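Local coordinates for protein lipase (Penicillium expansum, PDB 3G7N) that hydrolyses triacylglycerols and other acylglycerol lipids, releasing free fatty acids, as a secreted alkaline lipase, at residues A[122-126]-A[149-153]. Numbering follows the deposited sequence. Where two conformers were deposited one is given.
Sequences PDYTL and FPDKS
K152 NZ meets Y124 O through a shared water, which accepts from NZ at 2.8 Å and donates to the carbonyl O of Y124, also at 2.8 Å. A second carbonyl sits close by: P122 O lies 2.9 Å from K152 NZ, almost in line with the CE-NZ bond, so that no N-H points at it and any attraction is probably electrostatic only. The lysine chain reaches this place by bending once, at chi2 (-65°), and then running extended, its CD passing by Y124 O. Its backbone is set by a type I turn from F149 to K152, closed by K152 N donating to F149 O. Beyond the turn the backbones join directly: L126 N donates to S153 O at 3.0 Å, with an N-H...O angle of 159°. L126 also forms a backbone hydrogen bond with V155, and the parallel strands 125-131 and 154-159 begin side by side here. On the apolar side, L126 stretches CD1 away from its CA (chi2 -178°) and packs it against the two ends of the turn, 3.8 Å from F149 CB and equally far (3.8 Å) from K152 CB. Cut back to alanine, L126 would lose CG and both methyls, and F149 CB and K152 CB would probably be left without their apolar partner on this side. Helix 97-120 covers F149 through I111, V114 and I118. The arrangement exemplifies the closing of a beta-alpha-beta crossover in an alpha/beta-hydrolase: helix 133-148 returns the chain to the sheet, where the L126 N to S153 O bond, with the L126-V155 backbone bond, joins the starts of the two parallel strands, leucine packs against the turn's ends, and the lysine's charge probably steadies the carbonyls leading into strand 125-131.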
# COMPACT_ATOMS: atom_id res chain seq x y z
N PRO A 122 11.49 -7.76 19.11
CA PRO A 122 12.15 -8.63 18.15
C PRO A 122 11.26 -9.81 17.76
O PRO A 122 11.61 -10.52 16.82
CB PRO A 122 13.38 -9.15 18.92
CG PRO A 122 13.01 -8.99 20.36
CD PRO A 122 12.20 -7.72 20.40
N ASP A 123 10.13 -9.96 18.42
CA ASP A 123 9.14 -10.98 18.06
C ASP A 123 8.01 -10.46 17.16
O ASP A 123 7.15 -11.23 16.75
CB ASP A 123 8.55 -11.61 19.31
CG ASP A 123 7.86 -10.59 20.21
OD1 ASP A 123 8.48 -9.53 20.54
OD2 ASP A 123 6.73 -10.88 20.66
N TYR A 124 8.00 -9.15 16.90
CA TYR A 124 6.92 -8.58 16.08
C TYR A 124 7.16 -8.84 14.60
O TYR A 124 8.28 -9.00 14.16
CB TYR A 124 6.83 -7.08 16.34
CG TYR A 124 6.13 -6.70 17.63
CD1 TYR A 124 6.04 -7.59 18.71
CD2 TYR A 124 5.64 -5.42 17.82
CE1 TYR A 124 5.52 -7.18 19.93
CE2 TYR A 124 5.09 -5.02 19.01
CZ TYR A 124 4.99 -5.91 20.05
OH TYR A 124 4.45 -5.51 21.26
N THR A 125 6.07 -8.96 13.84
CA THR A 125 6.17 -9.08 12.38
C THR A 125 5.98 -7.69 11.75
O THR A 125 5.76 -6.70 12.48
CB THR A 125 5.10 -10.06 11.85
OG1 THR A 125 3.80 -9.58 12.18
CG2 THR A 125 5.31 -11.46 12.49
N LEU A 126 6.09 -7.61 10.43
CA LEU A 126 6.06 -6.32 9.72
C LEU A 126 4.76 -6.17 8.94
O LEU A 126 4.23 -7.13 8.37
CB LEU A 126 7.24 -6.21 8.76
CG LEU A 126 8.62 -6.40 9.39
CD1 LEU A 126 9.70 -6.21 8.33
CD2 LEU A 126 8.83 -5.43 10.56
N PHE A 149 14.74 -6.86 5.50
CA PHE A 149 14.41 -7.64 6.70
C PHE A 149 13.91 -9.03 6.32
O PHE A 149 12.78 -9.40 6.63
CB PHE A 149 13.40 -6.88 7.58
CG PHE A 149 13.82 -5.48 7.92
CD1 PHE A 149 14.90 -5.25 8.77
CD2 PHE A 149 13.14 -4.39 7.41
CE1 PHE A 149 15.31 -3.99 9.07
CE2 PHE A 149 13.55 -3.11 7.70
CZ PHE A 149 14.61 -2.90 8.57
N PRO A 150 14.80 -9.86 5.73
CA PRO A 150 14.37 -11.14 5.17
C PRO A 150 14.00 -12.21 6.21
O PRO A 150 13.28 -13.16 5.89
CB PRO A 150 15.58 -11.59 4.34
CG PRO A 150 16.74 -10.89 4.95
CD PRO A 150 16.20 -9.55 5.38
N ASP A 151 14.32 -11.96 7.47
CA ASP A 151 13.93 -12.89 8.53
C ASP A 151 12.63 -12.53 9.24
O ASP A 151 12.31 -13.11 10.28
CB ASP A 151 15.07 -13.04 9.54
CG ASP A 151 15.42 -11.74 10.22
OD1 ASP A 151 14.97 -10.67 9.75
OD2 ASP A 151 16.25 -11.76 11.16
N LYS A 152 11.86 -11.59 8.69
CA LYS A 152 10.60 -11.17 9.32
C LYS A 152 9.42 -11.53 8.44
O LYS A 152 9.45 -11.27 7.23
CB LYS A 152 10.60 -9.66 9.56
CG LYS A 152 11.68 -9.18 10.51
CD LYS A 152 11.50 -9.72 11.93
CE LYS A 152 12.77 -9.46 12.75
NZ LYS A 152 12.53 -9.80 14.18
N SER A 153 8.38 -12.08 9.03
CA SER A 153 7.10 -12.19 8.35
C SER A 153 6.60 -10.80 7.97
O SER A 153 7.00 -9.80 8.59
CB SER A 153 6.08 -12.87 9.25
OG SER A 153 4.95 -13.29 8.52
O HOH W 1 10.68 -7.83 15.00